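Local structure of extracellular endo-alpha-(1->5)-L-arabinanase 1 (Bacillus subtilis, 1UV4) at residues Ile18-Ser22 with Ser23-Leu27; Thr57-Ser60 with Trp61-Asn64; Val91-Phe94 with Gly95-Thr98; Ala271-Asn274 with Gly275-Lys278. The protein hydrolyses internal alpha-1,5 linkages between arabinofuranosyl units of linear and branched arabinan, contributing to the breakdown of plant cell walls. One frame throughout, in Å; residues are numbered along the deposited sequence.

Contact 1: residues Ile18-Ser22 with Ser23-Leu27; sequences IKEGS and SWYAL
Lys19 leaves its strand with CG opposite the backbone N (chi1 -171°) and turns at chi2 (80°), a path that brings its aliphatic chain across the indole of Trp24. The two side chains meet at about a right angle, with Lys19 CD over the middle of one face, 3.6 Å from the centroid of the five-membered ring of Trp24, in a CH-pi contact. The ammonium group adds at most a weak, long cation-pi attraction and makes a weak hydrogen bond, Lys19 NZ to Gly21 O. Lys19 and Trp24 form a non-hydrogen-bonded pair of a beta hairpin of strands 16-20 and 23-29, closed by a type II' turn from Glu20 to Ser23 with Gly21 at positive phi. Tyr25 N to Ile18 O and Glu20 N to Ser23 O, both 2.9 Å, flank that pair. On the face that carries Ile18, Glu20, Ser23 and Tyr25, Glu20 crosses Tyr25 obliquely, carboxylate and ring planes 65° apart. One water joins them, donating to Glu20 O and Glu20 OE1 and accepting from Tyr25 OH at 3.0 Å. The carboxylate of Glu20 also accepts from the backbone N-H groups of Ile109 and Ser110, tying the hairpin to the loop before strand 115-123.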
ATOM      1  N   ILE A  18      -6.419  10.562  -0.352  1.00 12.07           N
ATOM      2  CA  ILE A  18      -5.944  11.815  -0.943  1.00 11.65           C
ATOM      3  C   ILE A  18      -7.065  12.864  -0.887  1.00 11.94           C
ATOM      4  O   ILE A  18      -8.220  12.525  -0.915  1.00 12.10           O
ATOM      5  CB  ILE A  18      -5.419  11.579  -2.365  1.00 12.82           C
ATOM      6  CG1 ILE A  18      -4.632  12.777  -2.911  1.00 12.41           C
ATOM      7  CG2 ILE A  18      -6.569  11.120  -3.306  1.00 14.68           C
ATOM      8  CD1 ILE A  18      -3.779  12.407  -4.141  1.00 15.93           C
ATOM      9  N   LYS A  19      -6.701  14.116  -0.728  1.00 11.83           N
ATOM     10  CA  LYS A  19      -7.634  15.250  -0.734  1.00 12.45           C
ATOM     11  C   LYS A  19      -7.828  15.741  -2.158  1.00 13.00           C
ATOM     12  O   LYS A  19      -6.850  15.892  -2.901  1.00 14.41           O
ATOM     13  CB  LYS A  19      -7.048  16.379   0.112  1.00 11.40           C
ATOM     14  CG  LYS A  19      -8.001  17.550   0.379  1.00 10.35           C
ATOM     15  CD  LYS A  19      -8.934  17.190   1.503  1.00  9.62           C
ATOM     16  CE  LYS A  19     -10.104  18.143   1.628  1.00 10.51           C
ATOM     17  NZ  LYS A  19      -9.632  19.573   1.881  1.00  6.78           N
ATOM     18  N   GLU A  20      -9.073  16.030  -2.538  1.00 11.93           N
ATOM     19  CA  GLU A  20      -9.369  16.731  -3.786  1.00 12.40           C
ATOM     20  C   GLU A  20     -10.476  17.750  -3.526  1.00 11.71           C
ATOM     21  O   GLU A  20     -11.599  17.368  -3.175  1.00 10.56           O
ATOM     22  CB  GLU A  20      -9.778  15.814  -4.894  1.00 14.28           C
ATOM     23  CG  GLU A  20     -10.149  16.529  -6.180  1.00 15.27           C
ATOM     24  CD  GLU A  20     -10.648  15.537  -7.193  1.00 19.17           C
ATOM     25  OE1 GLU A  20     -11.842  15.199  -7.167  1.00 23.15           O
ATOM     26  OE2 GLU A  20      -9.823  15.023  -7.951  1.00 22.63           O
ATOM     27  N   GLY A  21     -10.130  19.026  -3.549  1.00 11.20           N
ATOM     28  CA  GLY A  21     -11.101  20.054  -3.277  1.00 10.71           C
ATOM     29  C   GLY A  21     -11.575  19.971  -1.834  1.00 11.05           C
ATOM     30  O   GLY A  21     -10.751  19.841  -0.929  1.00 10.85           O
ATOM     31  N   SER A  22     -12.888  20.027  -1.596  1.00 10.49           N
ATOM     32  CA  SER A  22     -13.441  20.019  -0.236  1.00 11.66           C
ATOM     33  C   SER A  22     -13.680  18.593   0.297  1.00 11.30           C
ATOM     34  O   SER A  22     -14.230  18.454   1.389  1.00 12.70           O
ATOM     35  CB  SER A  22     -14.759  20.808  -0.186  1.00 12.06           C
ATOM     36  OG  SER A  22     -15.736  20.171  -0.997  1.00 15.81           O
ATOM     37  N   SER A  23     -13.244  17.562  -0.428  1.00 11.81           N
ATOM     38  CA  SER A  23     -13.445  16.169  -0.024  1.00 10.99           C
ATOM     39  C   SER A  23     -12.159  15.384   0.119  1.00 11.43           C
ATOM     40  O   SER A  23     -11.169  15.664  -0.561  1.00 11.99           O
ATOM     41  CB  SER A  23     -14.329  15.399  -1.004  1.00 10.96           C
ATOM     42  OG  SER A  23     -15.582  16.025  -1.105  1.00 13.92           O
ATOM     43  N   TRP A  24     -12.216  14.353   0.951  1.00 12.52           N
ATOM     44  CA  TRP A  24     -11.217  13.305   1.002  1.00 12.14           C
ATOM     45  C   TRP A  24     -11.725  12.087   0.212  1.00 12.12           C
ATOM     46  O   TRP A  24     -12.923  11.799   0.241  1.00 12.19           O
ATOM     47  CB  TRP A  24     -10.971  12.880   2.440  1.00 13.90           C
ATOM     48  CG  TRP A  24     -10.297  13.905   3.284  1.00 13.01           C
ATOM     49  CD1 TRP A  24     -10.860  14.803   4.118  1.00 17.08           C
ATOM     50  CD2 TRP A  24      -8.888  14.084   3.384  1.00 12.47           C
ATOM     51  NE1 TRP A  24      -9.876  15.551   4.723  1.00 17.38           N
ATOM     52  CE2 TRP A  24      -8.654  15.117   4.286  1.00 15.87           C
ATOM     53  CE3 TRP A  24      -7.798  13.478   2.760  1.00 13.88           C
ATOM     54  CZ2 TRP A  24      -7.352  15.556   4.605  1.00 17.15           C
ATOM     55  CZ3 TRP A  24      -6.530  13.901   3.071  1.00 17.91           C
ATOM     56  CH2 TRP A  24      -6.317  14.931   3.965  1.00 15.70           C
ATOM     57  N   TYR A  25     -10.818  11.371  -0.466  1.00 12.70           N
ATOM     58  CA  TYR A  25     -11.133  10.111  -1.121  1.00 13.01           C
ATOM     59  C   TYR A  25     -10.228   9.076  -0.538  1.00 13.10           C
ATOM     60  O   TYR A  25      -8.994   9.292  -0.445  1.00 14.62           O
ATOM     61  CB  TYR A  25     -10.944  10.194  -2.645  1.00 13.40           C
ATOM     62  CG  TYR A  25     -11.950  11.107  -3.281  1.00 15.82           C
ATOM     63  CD1 TYR A  25     -11.714  12.473  -3.353  1.00 15.18           C
ATOM     64  CD2 TYR A  25     -13.162  10.613  -3.769  1.00 18.22           C
ATOM     65  CE1 TYR A  25     -12.642  13.347  -3.890  1.00 19.12           C
ATOM     66  CE2 TYR A  25     -14.093  11.496  -4.343  1.00 18.01           C
ATOM     67  CZ  TYR A  25     -13.806  12.849  -4.395  1.00 17.40           C
ATOM     68  OH  TYR A  25     -14.678  13.819  -4.908  1.00 23.53           O
ATOM     69  N   ALA A  26     -10.825   7.990  -0.104  1.00 12.18           N
ATOM     70  CA  ALA A  26     -10.098   6.817   0.364  1.00 12.61           C
ATOM     71  C   ALA A  26     -10.377   5.683  -0.603  1.00 14.33           C
ATOM     72  O   ALA A  26     -11.532   5.398  -0.939  1.00 15.37           O
ATOM     73  CB  ALA A  26     -10.488   6.430   1.784  1.00 13.85           C
ATOM     74  N   LEU A  27      -9.326   5.048  -1.098  1.00 14.15           N
ATOM     75  CA  LEU A  27      -9.498   3.932  -2.009  1.00 13.64           C
ATOM     76  C   LEU A  27      -8.970   2.689  -1.338  1.00 12.63           C
ATOM     77  O   LEU A  27      -8.063   2.767  -0.487  1.00 13.77           O
ATOM     78  CB  LEU A  27      -8.752   4.148  -3.316  1.00 14.72           C
ATOM     79  CG  LEU A  27      -9.192   5.370  -4.108  1.00 18.25           C
ATOM     80  CD1 LEU A  27      -8.605   6.607  -3.556  1.00 23.15           C
ATOM     81  CD2 LEU A  27      -8.773   5.249  -5.603  1.00 19.96           C
TER
HETATM   82  O   HOH W   1     -13.388  16.491  -4.896  1.00 35.84           O
HETATM   83  O   HOH W   2     -15.972  17.869  -2.749  1.00 30.44           O

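Contact 2: residues Thr57-Ser60 with Trp61-Asn64; sequences TPLS and WWSN
Leu59 lies against one face of the Trp62 indole, its CB 3.8 Å from the centroid of the five-membered ring of Trp62 in a CH-pi contact that sits toward the rim. Beyond CB the branch follows the same face, CG and CD1 reaching the benzene side of the ring at Trp62 CZ2. Pro58 extends the apolar patch to the far end of the indole, with Pro58 CB 3.7 Å from Trp62 CZ3. Trp61 is turned across Trp62: Trp62 CD1 lies 3.3 Å above the plane of the Trp61 ring, over its centre, while Trp61 CE3 lies in the plane of Trp62 at its edge. Trp61 reaches this place because its CG stands between the backbone N and the carbonyl carbon (chi1 64°), and Leu59 CD1 comes within 3.9 Å of Trp61 NE1.

Outside this apolar cluster the backbone curls with helical angles. Trp62 N makes a weak bond of 3.4 Å to Leu59 O, and a water donates to the same Leu59 O at 2.8 Å while weakly accepting from Ser63 N. A further water joins Ser60 OG to Trp61 N, again weakly at the amide.

The indole nitrogens bond to two strands of the next sheet: Trp61 NE1 to Asp116 OD1 on strand 115-123, and Trp62 NE1 to the hydroxyl of Tyr89 on strand 84-91. Residues 57-64 belong to the connection from strand 49-54 to strand 74-81, which passes from one sheet of the propeller to the next, with Phe55 and Tyr69 meeting Trp62 edge-to-face.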
ATOM      1  N   THR A  57     -15.694  -2.269 -15.011  1.00 11.87           N
ATOM      2  CA  THR A  57     -15.406  -3.098 -16.173  1.00 10.71           C
ATOM      3  C   THR A  57     -13.942  -3.446 -16.142  1.00 11.99           C
ATOM      4  O   THR A  57     -13.113  -2.544 -16.021  1.00 12.62           O
ATOM      5  CB  THR A  57     -15.735  -2.371 -17.473  1.00 10.08           C
ATOM      6  OG1 THR A  57     -17.121  -2.048 -17.465  1.00  9.88           O
ATOM      7  CG2 THR A  57     -15.507  -3.265 -18.695  1.00 11.20           C
ATOM      8  N   PRO A  58     -13.559  -4.715 -16.213  1.00 11.36           N
ATOM      9  CA  PRO A  58     -12.146  -5.046 -16.189  1.00 12.07           C
ATOM     10  C   PRO A  58     -11.419  -4.614 -17.471  1.00 11.29           C
ATOM     11  O   PRO A  58     -12.013  -4.446 -18.488  1.00 11.25           O
ATOM     12  CB  PRO A  58     -12.153  -6.597 -16.064  1.00 12.69           C
ATOM     13  CG  PRO A  58     -13.425  -7.003 -16.532  1.00 13.76           C
ATOM     14  CD  PRO A  58     -14.415  -5.899 -16.367  1.00 11.33           C
ATOM     15  N   LEU A  59     -10.107  -4.458 -17.350  1.00 10.82           N
ATOM     16  CA  LEU A  59      -9.267  -4.110 -18.488  1.00 11.79           C
ATOM     17  C   LEU A  59      -8.836  -5.381 -19.209  1.00 12.35           C
ATOM     18  O   LEU A  59      -8.492  -6.375 -18.547  1.00 12.13           O
ATOM     19  CB  LEU A  59      -8.056  -3.315 -18.020  1.00 12.93           C
ATOM     20  CG  LEU A  59      -8.418  -1.966 -17.379  1.00 14.33           C
ATOM     21  CD1 LEU A  59      -7.151  -1.261 -16.926  1.00 13.85           C
ATOM     22  CD2 LEU A  59      -9.276  -1.123 -18.233  1.00 16.38           C
ATOM     23  N   SER A  60      -8.895  -5.386 -20.539  1.00 12.11           N
ATOM     24  CA  SER A  60      -8.655  -6.599 -21.321  1.00 12.65           C
ATOM     25  C   SER A  60      -7.247  -7.160 -21.172  1.00 12.40           C
ATOM     26  O   SER A  60      -7.058  -8.383 -21.224  1.00 14.06           O
ATOM     27  CB  SER A  60      -8.971  -6.394 -22.795  1.00 12.96           C
ATOM     28  OG  SER A  60      -8.100  -5.458 -23.376  1.00 15.78           O
ATOM     29  N   TRP A  61      -6.246  -6.318 -20.929  1.00 12.11           N
ATOM     30  CA  TRP A  61      -4.860  -6.823 -20.915  1.00 12.03           C
ATOM     31  C   TRP A  61      -4.524  -7.642 -19.687  1.00 11.99           C
ATOM     32  O   TRP A  61      -3.566  -8.419 -19.673  1.00 11.52           O
ATOM     33  CB  TRP A  61      -3.840  -5.667 -21.063  1.00 11.02           C
ATOM     34  CG  TRP A  61      -3.796  -4.636 -19.974  1.00 12.53           C
ATOM     35  CD1 TRP A  61      -4.369  -3.368 -20.042  1.00 12.52           C
ATOM     36  CD2 TRP A  61      -3.041  -4.669 -18.776  1.00 14.02           C
ATOM     37  NE1 TRP A  61      -4.055  -2.670 -18.906  1.00 13.72           N
ATOM     38  CE2 TRP A  61      -3.247  -3.429 -18.111  1.00 12.87           C
ATOM     39  CE3 TRP A  61      -2.252  -5.633 -18.152  1.00 12.59           C
ATOM     40  CZ2 TRP A  61      -2.716  -3.161 -16.866  1.00 12.82           C
ATOM     41  CZ3 TRP A  61      -1.692  -5.340 -16.906  1.00 13.35           C
ATOM     42  CH2 TRP A  61      -1.935  -4.127 -16.287  1.00 13.86           C
ATOM     43  N   TRP A  62      -5.322  -7.498 -18.635  1.00 11.32           N
ATOM     44  CA  TRP A  62      -5.025  -8.186 -17.355  1.00 10.97           C
ATOM     45  C   TRP A  62      -4.924  -9.688 -17.539  1.00 11.57           C
ATOM     46  O   TRP A  62      -4.045 -10.302 -16.962  1.00 11.97           O
ATOM     47  CB  TRP A  62      -6.107  -7.883 -16.337  1.00  9.95           C
ATOM     48  CG  TRP A  62      -6.169  -6.487 -15.849  1.00 11.70           C
ATOM     49  CD1 TRP A  62      -5.229  -5.495 -15.965  1.00 13.81           C
ATOM     50  CD2 TRP A  62      -7.260  -5.915 -15.146  1.00 11.46           C
ATOM     51  NE1 TRP A  62      -5.672  -4.348 -15.339  1.00 13.66           N
ATOM     52  CE2 TRP A  62      -6.912  -4.583 -14.814  1.00 12.58           C
ATOM     53  CE3 TRP A  62      -8.485  -6.409 -14.701  1.00 12.78           C
ATOM     54  CZ2 TRP A  62      -7.762  -3.740 -14.105  1.00 13.34           C
ATOM     55  CZ3 TRP A  62      -9.323  -5.571 -13.993  1.00 14.17           C
ATOM     56  CH2 TRP A  62      -8.970  -4.238 -13.739  1.00 12.95           C
ATOM     57  N   SER A  63      -5.761 -10.269 -18.402  1.00 12.31           N
ATOM     58  CA  SER A  63      -5.752 -11.732 -18.551  1.00 13.61           C
ATOM     59  C   SER A  63      -4.493 -12.274 -19.253  1.00 14.68           C
ATOM     60  O   SER A  63      -4.197 -13.472 -19.188  1.00 15.91           O
ATOM     61  CB  SER A  63      -7.042 -12.221 -19.247  1.00 14.65           C
ATOM     62  OG  SER A  63      -7.067 -11.825 -20.575  1.00 16.36           O
ATOM     63  N   ASN A  64      -3.750 -11.398 -19.922  1.00 14.54           N
ATOM     64  CA  ASN A  64      -2.502 -11.779 -20.571  1.00 14.62           C
ATOM     65  C   ASN A  64      -1.395 -12.063 -19.578  1.00 14.31           C
ATOM     66  O   ASN A  64      -0.409 -12.713 -19.932  1.00 14.51           O
ATOM     67  CB  ASN A  64      -1.989 -10.684 -21.515  1.00 14.57           C
ATOM     68  CG  ASN A  64      -2.979 -10.358 -22.626  1.00 18.29           C
ATOM     69  OD1 ASN A  64      -3.820 -11.195 -22.989  1.00 22.79           O
ATOM     70  ND2 ASN A  64      -2.862  -9.161 -23.189  1.00 20.01           N
TER
HETATM   71  O   HOH W   3      -8.817  -9.109 -18.651  1.00 27.55           O
HETATM   72  O   HOH W   4      -6.614  -3.528 -22.463  1.00 27.13           O
HETATM   73  O   HOH W   5      -9.661 -10.447 -20.720  1.00 36.50           O

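Contact 3: residues Val91-Phe94 with Gly95-Thr98; sequences VSSF and GSNT
Ser93 and Ser96 make the tight part of this turn: Ser96 N donates to Ser93 O at 3.0 Å, and Ser93 OG lies 3.4 Å from Ser96 CB. The N-H reaches its acceptor tilted 26° from the carbonyl plane. Ser93 OG comes there by standing between its own backbone N and carbonyl carbon (chi1 61°). Ser93 N is buried here with no partner in the model. Ser96 turns its hydroxyl onward instead, accepting from Thr98 N at 3.0 Å, which makes an ST turn that starts at the last residue of the type II beta turn from Ser93 to Ser96. Gly95, with positive phi (89°), takes the third position of that turn. Together the two turns form the loop between strands 84-91 and 99-106 of one antiparallel sheet; Gly95 is a probable substrate-binding residue by similarity, and the loop comes close to Ile132 and Trp152, two others inferred in the same way.

The looser part is bridged by water across the two segments. One water joins Ser93 OG, Ser96 OG and Thr98 O, donating to the last at 2.7 Å. A second, 2.7 Å from Ser92 OG, donates to Ser96 O and only weakly to Ser93 O. Ser92 OG is also bonded to the hydroxyl of Ser99, outside the turn. At the exposed crest the Phe94 side chain leaves the turn pointing away, and its ring meets that of Trp74, the two nearly parallel.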
ATOM      1  N   VAL A  91      -3.505  -6.683  -9.693  1.00 13.42           N
ATOM      2  CA  VAL A  91      -4.359  -7.686 -10.290  1.00 12.46           C
ATOM      3  C   VAL A  91      -3.785  -9.055  -9.883  1.00 12.68           C
ATOM      4  O   VAL A  91      -2.647  -9.321 -10.167  1.00 13.26           O
ATOM      5  CB  VAL A  91      -4.296  -7.562 -11.834  1.00 12.76           C
ATOM      6  CG1 VAL A  91      -5.128  -8.629 -12.478  1.00 13.95           C
ATOM      7  CG2 VAL A  91      -4.686  -6.165 -12.278  1.00 14.88           C
ATOM      8  N   SER A  92      -4.561  -9.893  -9.216  1.00 12.35           N
ATOM      9  CA  SER A  92      -3.983 -11.140  -8.708  1.00 12.13           C
ATOM     10  C   SER A  92      -5.089 -12.100  -8.362  1.00 12.57           C
ATOM     11  O   SER A  92      -6.257 -11.885  -8.682  1.00 12.24           O
ATOM     12  CB  SER A  92      -3.133 -10.766  -7.485  1.00 12.87           C
ATOM     13  OG  SER A  92      -2.404 -11.866  -6.974  1.00 13.72           O
ATOM     14  N   SER A  93      -4.712 -13.249  -7.784  1.00 12.04           N
ATOM     15  CA  SER A  93      -5.661 -14.201  -7.194  1.00 11.95           C
ATOM     16  C   SER A  93      -5.113 -14.647  -5.839  1.00 12.03           C
ATOM     17  O   SER A  93      -3.910 -14.680  -5.634  1.00 12.01           O
ATOM     18  CB  SER A  93      -5.911 -15.401  -8.102  1.00 14.11           C
ATOM     19  OG  SER A  93      -4.749 -16.120  -8.353  1.00 18.45           O
ATOM     20  N   PHE A  94      -6.018 -14.852  -4.910  1.00 12.96           N
ATOM     21  CA  PHE A  94      -5.645 -15.118  -3.523  1.00 13.12           C
ATOM     22  C   PHE A  94      -4.566 -16.198  -3.379  1.00 12.75           C
ATOM     23  O   PHE A  94      -4.763 -17.345  -3.828  1.00 14.60           O
ATOM     24  CB  PHE A  94      -6.865 -15.523  -2.720  1.00 13.77           C
ATOM     25  CG  PHE A  94      -7.996 -14.488  -2.716  1.00 15.20           C
ATOM     26  CD1 PHE A  94      -7.766 -13.155  -2.409  1.00 18.46           C
ATOM     27  CD2 PHE A  94      -9.302 -14.884  -3.014  1.00 19.02           C
ATOM     28  CE1 PHE A  94      -8.797 -12.240  -2.417  1.00 19.21           C
ATOM     29  CE2 PHE A  94     -10.342 -13.947  -3.032  1.00 17.02           C
ATOM     30  CZ  PHE A  94     -10.074 -12.630  -2.734  1.00 18.11           C
ATOM     31  N   GLY A  95      -3.457 -15.818  -2.738  1.00 12.71           N
ATOM     32  CA  GLY A  95      -2.377 -16.759  -2.460  1.00 12.51           C
ATOM     33  C   GLY A  95      -1.321 -16.889  -3.547  1.00 12.60           C
ATOM     34  O   GLY A  95      -0.313 -17.519  -3.329  1.00 13.21           O
ATOM     35  N   SER A  96      -1.548 -16.344  -4.727  1.00 11.64           N
ATOM     36  CA  SER A  96      -0.704 -16.621  -5.876  1.00 12.22           C
ATOM     37  C   SER A  96       0.369 -15.560  -6.064  1.00 12.06           C
ATOM     38  O   SER A  96       0.123 -14.363  -5.861  1.00 12.71           O
ATOM     39  CB  SER A  96      -1.577 -16.647  -7.129  1.00 12.68           C
ATOM     40  OG  SER A  96      -0.796 -16.967  -8.288  1.00 12.95           O
ATOM     41  N   ASN A  97       1.547 -15.933  -6.552  1.00 12.07           N
ATOM     42  CA  ASN A  97       2.450 -14.869  -7.030  1.00 11.96           C
ATOM     43  C   ASN A  97       2.475 -14.686  -8.528  1.00 12.69           C
ATOM     44  O   ASN A  97       3.389 -14.039  -9.059  1.00 13.72           O
ATOM     45  CB  ASN A  97       3.879 -14.961  -6.463  1.00 12.53           C
ATOM     46  CG  ASN A  97       4.697 -16.045  -7.077  1.00 13.85           C
ATOM     47  OD1 ASN A  97       4.180 -17.054  -7.589  1.00 13.54           O
ATOM     48  ND2 ASN A  97       6.020 -15.862  -7.019  1.00 15.87           N
ATOM     49  N   THR A  98       1.428 -15.167  -9.199  1.00 12.55           N
ATOM     50  CA  THR A  98       1.163 -14.740 -10.556  1.00 13.42           C
ATOM     51  C   THR A  98       0.224 -13.533 -10.479  1.00 13.33           C
ATOM     52  O   THR A  98      -0.972 -13.670 -10.248  1.00 13.71           O
ATOM     53  CB  THR A  98       0.579 -15.872 -11.349  1.00 13.31           C
ATOM     54  OG1 THR A  98       1.515 -16.958 -11.377  1.00 14.41           O
ATOM     55  CG2 THR A  98       0.404 -15.461 -12.802  1.00 13.47           C
TER
HETATM   56  O   HOH W   6      -1.374 -12.673  -4.560  1.00 18.81           O
HETATM   57  O   HOH W   7      -2.850 -15.652 -10.313  1.00 25.73           O

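Contact 4: residues Ala271-Asn274 with Gly275-Lys278; sequences ANDN and GIPK
Asp273 and Lys278 cross at about a right angle and join in a salt bridge beside a type I' beta turn that runs from Asp273 to Ile276. The turn reverses the chain between strands 263-270 and 276-283, neighbours in an antiparallel sheet. Asn274 and Gly275 occupy its two central positions, both with positive phi, and Ile276 N closes it by donating to Asp273 O at 3.1 Å, tilted 33° from the carbonyl plane.

The two partners meet different parts of the Asp273 carboxylate. With CG directed opposite the backbone N (chi1 -178°), the side chain places that group beside Ile276 and Lys278. There Ile276 runs obliquely past it, its methyl CD1 3.7 Å from Asp273 OD1. The same branch packs closely on the turn itself, Ile276 CG1 lying 3.2 Å from Asp273 O, and it brings CD1 to within 4.0 Å of Asn274 CB.

Lys278 approaches the other oxygen from two residues further along the strand. Its chain is not extended: the bends at chi2 and chi4 bring NZ to Asp273 OD2, so that the charged ends meet while the two side chains stay crossed. Asp270, at the end of the preceding strand, is a second, long and weak ion-pair partner of this buried lysine. Ile276 also touches Leu11 in a loop near the N-terminal end of the chain. In the salt bridge itself, Lys278 NZ donates to the anti lone pair of Asp273 OD2, the one facing away from OD1, at 2.9 Å.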
ATOM      1  N   ALA A 271     -13.164  -5.788  16.644  1.00 12.81           N
ATOM      2  CA  ALA A 271     -13.678  -6.826  17.530  1.00 12.89           C
ATOM      3  C   ALA A 271     -15.086  -6.528  18.048  1.00 12.96           C
ATOM      4  O   ALA A 271     -15.745  -7.396  18.593  1.00 13.29           O
ATOM      5  CB  ALA A 271     -12.737  -7.069  18.721  1.00 14.07           C
ATOM      6  N   ASN A 272     -15.527  -5.279  17.904  1.00 13.66           N
ATOM      7  CA  ASN A 272     -16.897  -4.898  18.236  1.00 13.00           C
ATOM      8  C   ASN A 272     -17.848  -4.823  17.034  1.00 12.15           C
ATOM      9  O   ASN A 272     -19.007  -4.425  17.179  1.00 13.74           O
ATOM     10  CB  ASN A 272     -16.870  -3.536  18.964  1.00 14.01           C
ATOM     11  CG  ASN A 272     -18.187  -3.209  19.658  1.00 17.89           C
ATOM     12  OD1 ASN A 272     -18.759  -4.119  20.445  1.00 18.15           O
ATOM     13  ND2 ASN A 272     -18.710  -2.064  19.429  1.00 21.70           N
ATOM     14  N   ASP A 273     -17.365  -5.172  15.842  1.00 12.25           N
ATOM     15  CA  ASP A 273     -18.197  -5.191  14.654  1.00 12.68           C
ATOM     16  C   ASP A 273     -17.761  -6.258  13.657  1.00 11.91           C
ATOM     17  O   ASP A 273     -17.269  -5.987  12.566  1.00 12.53           O
ATOM     18  CB  ASP A 273     -18.252  -3.811  14.022  1.00 13.35           C
ATOM     19  CG  ASP A 273     -19.143  -3.761  12.808  1.00 15.26           C
ATOM     20  OD1 ASP A 273     -20.095  -4.582  12.701  1.00 16.35           O
ATOM     21  OD2 ASP A 273     -18.974  -2.878  11.967  1.00 17.34           O
ATOM     22  N   ASN A 274     -17.937  -7.491  14.110  1.00 11.15           N
ATOM     23  CA  ASN A 274     -17.827  -8.695  13.290  1.00 12.55           C
ATOM     24  C   ASN A 274     -16.473  -8.865  12.640  1.00 12.52           C
ATOM     25  O   ASN A 274     -16.358  -9.539  11.613  1.00 12.67           O
ATOM     26  CB  ASN A 274     -18.949  -8.747  12.245  1.00 11.57           C
ATOM     27  CG  ASN A 274     -20.272  -9.163  12.834  1.00 14.13           C
ATOM     28  OD1 ASN A 274     -20.269  -9.918  13.879  1.00 14.54           O
ATOM     29  ND2 ASN A 274     -21.364  -8.773  12.270  1.00 19.79           N
ATOM     30  N   GLY A 275     -15.439  -8.313  13.264  1.00 12.58           N
ATOM     31  CA  GLY A 275     -14.096  -8.409  12.721  1.00 13.15           C
ATOM     32  C   GLY A 275     -13.901  -7.759  11.378  1.00 13.46           C
ATOM     33  O   GLY A 275     -13.009  -8.127  10.629  1.00 15.39           O
ATOM     34  N   ILE A 276     -14.749  -6.798  11.043  1.00 13.37           N
ATOM     35  CA  ILE A 276     -14.727  -6.109   9.747  1.00 13.40           C
ATOM     36  C   ILE A 276     -13.538  -5.122   9.750  1.00 12.89           C
ATOM     37  O   ILE A 276     -13.314  -4.447  10.737  1.00 12.78           O
ATOM     38  CB  ILE A 276     -16.052  -5.351   9.513  1.00 13.36           C
ATOM     39  CG1 ILE A 276     -17.227  -6.342   9.338  1.00 17.10           C
ATOM     40  CG2 ILE A 276     -15.963  -4.354   8.341  1.00 15.99           C
ATOM     41  CD1 ILE A 276     -18.587  -5.745   9.576  1.00 21.11           C
ATOM     42  N   PRO A 277     -12.737  -5.070   8.676  1.00 12.99           N
ATOM     43  CA  PRO A 277     -11.654  -4.078   8.610  1.00 12.18           C
ATOM     44  C   PRO A 277     -12.245  -2.680   8.317  1.00 11.76           C
ATOM     45  O   PRO A 277     -13.025  -2.474   7.380  1.00 12.52           O
ATOM     46  CB  PRO A 277     -10.811  -4.541   7.426  1.00 12.76           C
ATOM     47  CG  PRO A 277     -11.761  -5.240   6.512  1.00 12.43           C
ATOM     48  CD  PRO A 277     -12.783  -5.867   7.430  1.00 12.80           C
ATOM     49  N   LYS A 278     -11.806  -1.725   9.121  1.00 12.49           N
ATOM     50  CA  LYS A 278     -12.173  -0.331   8.999  1.00 12.11           C
ATOM     51  C   LYS A 278     -10.922   0.506   8.769  1.00 11.36           C
ATOM     52  O   LYS A 278      -9.797   0.116   9.117  1.00 12.84           O
ATOM     53  CB  LYS A 278     -12.879   0.145  10.262  1.00 11.71           C
ATOM     54  CG  LYS A 278     -14.024  -0.758  10.743  1.00 14.35           C
ATOM     55  CD  LYS A 278     -15.184  -0.765   9.744  1.00 18.76           C
ATOM     56  CE  LYS A 278     -16.531  -1.355  10.338  1.00 22.33           C
ATOM     57  NZ  LYS A 278     -16.802  -0.905  11.733  1.00 24.53           N
TER

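Overall arrangement
The four contacts are local turns set round a beta propeller, the fold of family 43 glycoside hydrolases, and follow one another in series along the chain. Contacts 2 and 3 touch: Trp62 NE1 packs 3.7 Å from Val91 CG2, although their centres are about 15 Å apart. Contact 1 lies on the opposite side of the chain's centre from contact 3, about 29 Å between centres, and contact 4 is about 32 Å from contact 2, centre to centre. Contact 3 holds Gly95 of the inferred substrate site. Asp77, Glu135 and Asp257 mark the calcium site; a bound calcium ion is about 9 Å from the side chain of Ile18, and one is about 13 Å from that of Ser92. Contact 4 is remote from these sites.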